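Conserved exported protein (Bacteroides fragilis, PDB 3CLW) is of unknown function but probably hydrolyses O-glycosidic bonds as a family 30 glycoside hydrolase. Local coordinates at residues 24-29 and 126-131; 68-73 and 112-117. All coordinates share one frame; numbering follows the deposited sequence.

Contact 1 of 2, residues 24-29 and 126-131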
ATOM      1  N   ALA A  24      -2.148   4.466   0.453  1.00 30.65           N
ATOM      2  CA  ALA A  24      -3.184   3.912  -0.408  1.00 31.76           C
ATOM      3  C   ALA A  24      -3.039   4.569  -1.767  1.00 32.56           C
ATOM      4  O   ALA A  24      -2.193   5.435  -1.952  1.00 33.74           O
ATOM      5  CB  ALA A  24      -4.593   4.152   0.175  1.00 30.18           C
ATOM      6  N   SER A  25      -3.896   4.188  -2.701  1.00 33.14           N
ATOM      7  CA  SER A  25      -3.732   4.552  -4.089  1.00 33.12           C
ATOM      8  C   SER A  25      -4.901   5.426  -4.583  1.00 33.37           C
ATOM      9  O   SER A  25      -6.050   5.233  -4.180  1.00 33.81           O
ATOM     10  CB  SER A  25      -3.616   3.235  -4.880  1.00 32.83           C
ATOM     11  OG  SER A  25      -3.378   3.474  -6.233  1.00 33.26           O
ATOM     12  N   ASP A  26      -4.591   6.386  -5.447  1.00 33.44           N
ATOM     13  CA  ASP A  26      -5.589   7.248  -6.090  1.00 33.28           C
ATOM     14  C   ASP A  26      -6.253   6.660  -7.358  1.00 33.24           C
ATOM     15  O   ASP A  26      -6.991   7.350  -8.065  1.00 33.31           O
ATOM     16  CB  ASP A  26      -4.937   8.590  -6.416  1.00 32.87           C
ATOM     17  CG  ASP A  26      -4.139   8.578  -7.715  1.00 33.90           C
ATOM     18  OD1 ASP A  26      -3.892   7.501  -8.299  1.00 32.89           O
ATOM     19  OD2 ASP A  26      -3.778   9.691  -8.165  1.00 35.01           O
ATOM     20  N   ALA A  27      -5.960   5.402  -7.662  1.00 33.53           N
ATOM     21  CA  ALA A  27      -6.189   4.889  -9.032  1.00 33.48           C
ATOM     22  C   ALA A  27      -7.676   4.895  -9.412  1.00 34.35           C
ATOM     23  O   ALA A  27      -8.551   4.583  -8.563  1.00 35.59           O
ATOM     24  CB  ALA A  27      -5.623   3.518  -9.172  1.00 32.44           C
ATOM     25  N   TRP A  28      -7.947   5.271 -10.669  1.00 33.95           N
ATOM     26  CA  TRP A  28      -9.256   5.111 -11.302  1.00 33.92           C
ATOM     27  C   TRP A  28     -10.321   6.093 -10.827  1.00 34.45           C
ATOM     28  O   TRP A  28     -10.790   6.893 -11.620  1.00 34.64           O
ATOM     29  CB  TRP A  28      -9.770   3.685 -11.188  1.00 33.42           C
ATOM     30  CG  TRP A  28      -8.869   2.661 -11.794  1.00 33.65           C
ATOM     31  CD1 TRP A  28      -7.842   2.860 -12.703  1.00 32.72           C
ATOM     32  CD2 TRP A  28      -8.901   1.250 -11.529  1.00 34.15           C
ATOM     33  NE1 TRP A  28      -7.249   1.643 -13.008  1.00 33.01           N
ATOM     34  CE2 TRP A  28      -7.885   0.650 -12.304  1.00 31.57           C
ATOM     35  CE3 TRP A  28      -9.717   0.435 -10.733  1.00 35.16           C
ATOM     36  CZ2 TRP A  28      -7.652  -0.720 -12.284  1.00 34.03           C
ATOM     37  CZ3 TRP A  28      -9.491  -0.957 -10.743  1.00 33.95           C
ATOM     38  CH2 TRP A  28      -8.471  -1.504 -11.504  1.00 32.39           C
ATOM     39  N   ARG A  29     -10.631   6.068  -9.530  1.00 34.57           N
ATOM     40  CA  ARG A  29     -11.796   6.768  -8.982  1.00 35.18           C
ATOM     41  C   ARG A  29     -11.583   8.196  -8.509  1.00 35.02           C
ATOM     42  O   ARG A  29     -12.472   9.040  -8.653  1.00 35.30           O
ATOM     43  CB  ARG A  29     -12.484   5.865  -7.935  1.00 35.18           C
ATOM     44  CG  ARG A  29     -12.806   4.533  -8.614  1.00 36.92           C
ATOM     45  CD  ARG A  29     -13.557   3.566  -7.785  1.00 40.56           C
ATOM     46  NE  ARG A  29     -12.702   2.641  -7.065  1.00 42.51           N
ATOM     47  CZ  ARG A  29     -12.355   1.419  -7.452  1.00 41.31           C
ATOM     48  NH1 ARG A  29     -12.700   0.911  -8.619  1.00 40.52           N
ATOM     49  NH2 ARG A  29     -11.623   0.704  -6.631  1.00 40.91           N
ATOM     50  N   LEU A 126       4.261   8.958  -4.022  1.00 30.10           N
ATOM     51  CA  LEU A 126       4.851   7.975  -4.937  1.00 29.64           C
ATOM     52  C   LEU A 126       4.060   8.068  -6.224  1.00 30.04           C
ATOM     53  O   LEU A 126       2.807   8.084  -6.187  1.00 31.35           O
ATOM     54  CB  LEU A 126       4.808   6.553  -4.357  1.00 28.90           C
ATOM     55  CG  LEU A 126       5.380   5.371  -5.177  1.00 30.27           C
ATOM     56  CD1 LEU A 126       5.834   4.206  -4.269  1.00 29.25           C
ATOM     57  CD2 LEU A 126       4.420   4.857  -6.228  1.00 29.31           C
ATOM     58  N   PHE A 127       4.776   8.171  -7.345  1.00 29.66           N
ATOM     59  CA  PHE A 127       4.196   8.146  -8.701  1.00 30.49           C
ATOM     60  C   PHE A 127       4.365   6.762  -9.309  1.00 30.77           C
ATOM     61  O   PHE A 127       5.494   6.236  -9.354  1.00 30.72           O
ATOM     62  CB  PHE A 127       4.934   9.150  -9.587  1.00 30.54           C
ATOM     63  CG  PHE A 127       4.456  10.562  -9.438  1.00 30.76           C
ATOM     64  CD1 PHE A 127       4.826  11.523 -10.364  1.00 28.44           C
ATOM     65  CD2 PHE A 127       3.606  10.930  -8.372  1.00 29.90           C
ATOM     66  CE1 PHE A 127       4.359  12.828 -10.228  1.00 30.85           C
ATOM     67  CE2 PHE A 127       3.118  12.237  -8.250  1.00 29.23           C
ATOM     68  CZ  PHE A 127       3.490  13.182  -9.180  1.00 29.21           C
ATOM     69  N   PHE A 128       3.270   6.170  -9.770  1.00 30.09           N
ATOM     70  CA  PHE A 128       3.321   4.827 -10.352  1.00 30.83           C
ATOM     71  C   PHE A 128       2.597   4.775 -11.692  1.00 31.62           C
ATOM     72  O   PHE A 128       1.633   5.510 -11.899  1.00 31.76           O
ATOM     73  CB  PHE A 128       2.835   3.706  -9.385  1.00 30.46           C
ATOM     74  CG  PHE A 128       1.327   3.620  -9.218  1.00 30.13           C
ATOM     75  CD1 PHE A 128       0.655   4.443  -8.321  1.00 30.00           C
ATOM     76  CD2 PHE A 128       0.586   2.706  -9.961  1.00 31.20           C
ATOM     77  CE1 PHE A 128      -0.762   4.348  -8.150  1.00 31.09           C
ATOM     78  CE2 PHE A 128      -0.807   2.637  -9.829  1.00 31.63           C
ATOM     79  CZ  PHE A 128      -1.479   3.459  -8.903  1.00 31.95           C
ATOM     80  N   THR A 129       3.099   3.914 -12.584  1.00 32.25           N
ATOM     81  CA  THR A 129       2.511   3.650 -13.881  1.00 32.93           C
ATOM     82  C   THR A 129       2.161   2.169 -14.036  1.00 32.98           C
ATOM     83  O   THR A 129       2.871   1.259 -13.521  1.00 33.09           O
ATOM     84  CB  THR A 129       3.449   4.021 -15.055  1.00 33.36           C
ATOM     85  OG1 THR A 129       4.800   3.605 -14.749  1.00 36.81           O
ATOM     86  CG2 THR A 129       3.412   5.494 -15.333  1.00 33.52           C
ATOM     87  N   ASN A 130       1.047   1.977 -14.754  1.00 32.39           N
ATOM     88  CA  ASN A 130       0.514   0.717 -15.187  1.00 33.17           C
ATOM     89  C   ASN A 130       0.843   0.433 -16.649  1.00 32.84           C
ATOM     90  O   ASN A 130       0.728  -0.697 -17.120  1.00 32.52           O
ATOM     91  CB  ASN A 130      -0.993   0.724 -15.026  1.00 33.76           C
ATOM     92  CG  ASN A 130      -1.398   0.502 -13.620  1.00 35.76           C
ATOM     93  OD1 ASN A 130      -0.690  -0.181 -12.855  1.00 36.95           O
ATOM     94  ND2 ASN A 130      -2.530   1.084 -13.237  1.00 34.39           N
ATOM     95  N   SER A 131       1.255   1.464 -17.360  1.00 32.15           N
ATOM     96  CA  SER A 131       1.718   1.292 -18.725  1.00 32.49           C
ATOM     97  C   SER A 131       2.521   2.523 -19.066  1.00 32.75           C
ATOM     98  O   SER A 131       2.347   3.593 -18.436  1.00 32.86           O
ATOM     99  CB  SER A 131       0.522   1.117 -19.700  1.00 32.65           C
ATOM    100  OG  SER A 131       0.871   1.350 -21.065  1.00 31.19           O
TER

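Contact 2 of 2, residues 68-73 and 112-117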
ATOM      1  N   TRP A  68       1.039   8.671  -0.290  1.00 30.07           N
ATOM      2  CA  TRP A  68      -0.127   8.600  -1.212  1.00 30.30           C
ATOM      3  C   TRP A  68       0.385   8.166  -2.576  1.00 30.03           C
ATOM      4  O   TRP A  68       1.358   8.745  -3.078  1.00 29.41           O
ATOM      5  CB  TRP A  68      -0.832   9.958  -1.320  1.00 28.90           C
ATOM      6  CG  TRP A  68      -2.109  10.025  -2.195  1.00 29.07           C
ATOM      7  CD1 TRP A  68      -2.327  10.847  -3.283  1.00 27.66           C
ATOM      8  CD2 TRP A  68      -3.323   9.296  -1.999  1.00 28.48           C
ATOM      9  NE1 TRP A  68      -3.598  10.678  -3.770  1.00 29.47           N
ATOM     10  CE2 TRP A  68      -4.240   9.730  -2.999  1.00 30.61           C
ATOM     11  CE3 TRP A  68      -3.730   8.307  -1.082  1.00 29.32           C
ATOM     12  CZ2 TRP A  68      -5.537   9.181  -3.124  1.00 28.38           C
ATOM     13  CZ3 TRP A  68      -5.030   7.767  -1.197  1.00 29.17           C
ATOM     14  CH2 TRP A  68      -5.915   8.210  -2.218  1.00 27.97           C
ATOM     15  N   ARG A  69      -0.222   7.123  -3.143  1.00 29.96           N
ATOM     16  CA  ARG A  69       0.257   6.623  -4.428  1.00 31.16           C
ATOM     17  C   ARG A  69      -0.573   7.223  -5.585  1.00 31.55           C
ATOM     18  O   ARG A  69      -1.791   7.023  -5.658  1.00 31.66           O
ATOM     19  CB  ARG A  69       0.251   5.095  -4.481  1.00 30.89           C
ATOM     20  CG  ARG A  69       1.151   4.392  -3.445  1.00 33.86           C
ATOM     21  CD  ARG A  69       0.944   2.862  -3.440  1.00 32.42           C
ATOM     22  NE  ARG A  69       1.137   2.277  -4.772  1.00 33.90           N
ATOM     23  CZ  ARG A  69       2.275   1.726  -5.212  1.00 33.19           C
ATOM     24  NH1 ARG A  69       3.361   1.627  -4.434  1.00 31.64           N
ATOM     25  NH2 ARG A  69       2.312   1.249  -6.446  1.00 31.66           N
ATOM     26  N   VAL A  70       0.106   7.956  -6.469  1.00 30.95           N
ATOM     27  CA  VAL A  70      -0.515   8.619  -7.608  1.00 30.34           C
ATOM     28  C   VAL A  70      -0.265   7.849  -8.931  1.00 31.18           C
ATOM     29  O   VAL A  70       0.888   7.601  -9.318  1.00 30.68           O
ATOM     30  CB  VAL A  70      -0.021  10.092  -7.695  1.00 30.02           C
ATOM     31  CG1 VAL A  70      -0.562  10.809  -8.957  1.00 30.73           C
ATOM     32  CG2 VAL A  70      -0.415  10.823  -6.436  1.00 27.90           C
ATOM     33  N   ASN A  71      -1.351   7.470  -9.597  1.00 30.48           N
ATOM     34  CA  ASN A  71      -1.294   6.796 -10.891  1.00 31.01           C
ATOM     35  C   ASN A  71      -1.060   7.801 -12.016  1.00 31.41           C
ATOM     36  O   ASN A  71      -1.979   8.509 -12.450  1.00 31.07           O
ATOM     37  CB  ASN A  71      -2.607   6.016 -11.158  1.00 30.57           C
ATOM     38  CG  ASN A  71      -2.538   5.141 -12.428  1.00 32.02           C
ATOM     39  OD1 ASN A  71      -3.554   4.861 -13.042  1.00 34.74           O
ATOM     40  ND2 ASN A  71      -1.353   4.735 -12.821  1.00 32.12           N
ATOM     41  N   ILE A  72       0.183   7.848 -12.486  1.00 31.83           N
ATOM     42  CA  ILE A  72       0.535   8.640 -13.638  1.00 31.12           C
ATOM     43  C   ILE A  72      -0.042   7.922 -14.856  1.00 31.45           C
ATOM     44  O   ILE A  72       0.283   6.756 -15.133  1.00 32.07           O
ATOM     45  CB  ILE A  72       2.066   8.833 -13.730  1.00 31.19           C
ATOM     46  CG1 ILE A  72       2.585   9.588 -12.481  1.00 30.89           C
ATOM     47  CG2 ILE A  72       2.441   9.552 -15.000  1.00 28.50           C
ATOM     48  CD1 ILE A  72       1.957  10.971 -12.238  1.00 29.39           C
ATOM     49  N   GLY A  73      -0.942   8.613 -15.548  1.00 31.56           N
ATOM     50  CA  GLY A  73      -1.648   8.044 -16.683  1.00 30.89           C
ATOM     51  C   GLY A  73      -0.819   7.782 -17.937  1.00 30.54           C
ATOM     52  O   GLY A  73       0.194   8.428 -18.189  1.00 29.77           O
ATOM     53  N   TRP A 112      -6.132  17.477  -7.455  1.00 32.03           N
ATOM     54  CA  TRP A 112      -6.925  17.955  -6.317  1.00 31.60           C
ATOM     55  C   TRP A 112      -6.577  17.150  -5.048  1.00 30.85           C
ATOM     56  O   TRP A 112      -6.375  17.727  -4.005  1.00 30.48           O
ATOM     57  CB  TRP A 112      -8.463  17.910  -6.590  1.00 31.76           C
ATOM     58  CG  TRP A 112      -9.184  18.519  -5.446  1.00 30.62           C
ATOM     59  CD1 TRP A 112      -9.473  19.859  -5.272  1.00 31.15           C
ATOM     60  CD2 TRP A 112      -9.625  17.855  -4.258  1.00 28.82           C
ATOM     61  NE1 TRP A 112     -10.078  20.055  -4.049  1.00 29.70           N
ATOM     62  CE2 TRP A 112     -10.184  18.844  -3.408  1.00 31.39           C
ATOM     63  CE3 TRP A 112      -9.602  16.520  -3.822  1.00 31.51           C
ATOM     64  CZ2 TRP A 112     -10.736  18.534  -2.154  1.00 30.67           C
ATOM     65  CZ3 TRP A 112     -10.161  16.215  -2.598  1.00 31.05           C
ATOM     66  CH2 TRP A 112     -10.691  17.231  -1.761  1.00 31.78           C
ATOM     67  N   PHE A 113      -6.575  15.821  -5.152  1.00 31.17           N
ATOM     68  CA  PHE A 113      -6.200  14.931  -4.039  1.00 31.27           C
ATOM     69  C   PHE A 113      -4.799  15.173  -3.491  1.00 31.17           C
ATOM     70  O   PHE A 113      -4.596  15.183  -2.275  1.00 32.08           O
ATOM     71  CB  PHE A 113      -6.400  13.452  -4.391  1.00 31.81           C
ATOM     72  CG  PHE A 113      -7.738  12.970  -4.059  1.00 32.34           C
ATOM     73  CD1 PHE A 113      -8.774  13.055  -4.993  1.00 32.71           C
ATOM     74  CD2 PHE A 113      -8.004  12.508  -2.789  1.00 33.54           C
ATOM     75  CE1 PHE A 113     -10.054  12.674  -4.658  1.00 34.68           C
ATOM     76  CE2 PHE A 113      -9.271  12.110  -2.449  1.00 36.30           C
ATOM     77  CZ  PHE A 113     -10.304  12.196  -3.386  1.00 36.06           C
ATOM     78  N   MET A 114      -3.832  15.384  -4.378  1.00 31.20           N
ATOM     79  CA  MET A 114      -2.470  15.809  -3.938  1.00 28.84           C
ATOM     80  C   MET A 114      -2.542  17.077  -3.097  1.00 30.02           C
ATOM     81  O   MET A 114      -1.972  17.140  -2.010  1.00 30.28           O
ATOM     82  CB  MET A 114      -1.527  15.982  -5.132  1.00 28.92           C
ATOM     83  CG  MET A 114      -1.264  14.673  -5.930  1.00 27.80           C
ATOM     84  SD  MET A 114      -0.226  14.858  -7.412  1.00 21.74           S
ATOM     85  CE  MET A 114       1.325  15.292  -6.637  1.00 28.18           C
ATOM     86  N   LYS A 115      -3.241  18.090  -3.604  1.00 30.44           N
ATOM     87  CA  LYS A 115      -3.379  19.354  -2.901  1.00 31.35           C
ATOM     88  C   LYS A 115      -4.084  19.201  -1.546  1.00 31.26           C
ATOM     89  O   LYS A 115      -3.673  19.795  -0.576  1.00 31.38           O
ATOM     90  CB  LYS A 115      -4.041  20.438  -3.776  1.00 32.09           C
ATOM     91  N   ALA A 116      -5.104  18.356  -1.487  1.00 32.53           N
ATOM     92  CA  ALA A 116      -5.866  18.109  -0.255  1.00 32.94           C
ATOM     93  C   ALA A 116      -5.036  17.397   0.804  1.00 32.81           C
ATOM     94  O   ALA A 116      -5.163  17.690   1.996  1.00 33.42           O
ATOM     95  CB  ALA A 116      -7.107  17.302  -0.554  1.00 32.84           C
ATOM     96  N   ALA A 117      -4.243  16.426   0.370  1.00 32.67           N
ATOM     97  CA  ALA A 117      -3.281  15.738   1.231  1.00 33.42           C
ATOM     98  C   ALA A 117      -2.275  16.719   1.831  1.00 33.67           C
ATOM     99  O   ALA A 117      -2.091  16.754   3.047  1.00 33.72           O
ATOM    100  CB  ALA A 117      -2.547  14.635   0.441  1.00 33.13           C
TER

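Contact 1 of 2, residues 24-29 and 126-131
Phe128 and Ser25 meet between two strand ends, and nearly all of the contact hangs on the Phe128 ring. Starting at its CB, the side chain leaves strand 125-128 toward segment 24-29. CG lies between the backbone N and the carbonyl carbon (chi1 76°), which sends the ring straight across. CB, CG and the two CD atoms span the gap without touching segment 24-29. CE1 is the first ring atom to arrive: Ser25 OG lies 3.4 Å from it, and Asp26 OD1 is more distant, 4.4 Å from the same CE1. At the tip, CZ comes within 3.3 Å of Ser25 OG. Both oxygens approach the ring obliquely. Ala27 completes the setting from the ring's edge, close to its plane, with CB 4.2 Å from Phe128 CZ.

The hydroxyl of Ser25 reaches the ring because OG is anti to the backbone N (chi1 -177°). Asp26 is held by other partners: OD1 accepts the backbone N of Asn71, and OD2 is bonded to Gln110 NE2. Arg69 adds a cation-pi contact to Phe128. Past Ala27 the chain makes a tight classic gamma turn centred on Trp28, closed by Arg29 N to Ala27 O at 2.7 Å. Ala27 CB sits over one face of the Trp28 indole, toward its rim.

Strand 68-71 bonds to both of these strands through its backbone, so the ring reaches past one intervening strand, inside a TIM barrel at the C-terminal strand ends, where enzymes of this fold place their active sites.

Contact 2 of 2, residues 68-73 and 112-117
Asn71 O, one residue past the Val70 side chain that packs on Met114, accepts two hydrogen bonds, from Gln107 NE2 and Gln110 NE2. Gln107 also takes the backbone N of Gly73 with its OE1, so the start of helix 108-119 is tied to the end of strand 68-71. This is the beta-alpha layer of a TIM barrel, with the helix packed on the outer side of its own strand.

The packing itself is apolar and buried. Trp68 has CG anti to the backbone N (chi1 -177°), and its indole reaches out to the helix. There NE1 lies 4.0 Å from Phe113 CB, while CZ2 approaches Phe113 CD2 at 4.2 Å; the side chains cross at a slant, their ring planes about 23° apart. Trp112 backs the Phe113 ring, with CZ3 above its centre. Phe50 of helix 39-50 meets Trp68 edge-to-face, joining a second helix to the cluster.

Val70 lies two residues further along the strand and meets Met114 roughly at a right angle. Met114 CG is anti to the carbonyl carbon (chi1 -63°) and the chain runs extended to SD, laying CG at 4.0 Å and SD at 4.2 Å from Val70 CG2.

The centres of the two contacts lie about 8 Å apart in one TIM barrel. Along the chain the segments come in the order 24-29, 68-73, 112-117, 126-131, so both halves of contact 2 fall between those of contact 1. Strand 68-71, helix 108-119 and strand 125-128 form a beta-alpha-beta crossover of the barrel, and the two strands are parallel neighbours. Probable backbone hydrogen bonds join the contacts directly: Leu126 O to Val70 N at 2.7 Å and Phe128 O to Ile72 N at 2.8 Å. Contact 1 packs the barrel interior, where Phe128 points inward from its strand, while contact 2 seats a helix on the outside, toward which Trp68 and Val70 point.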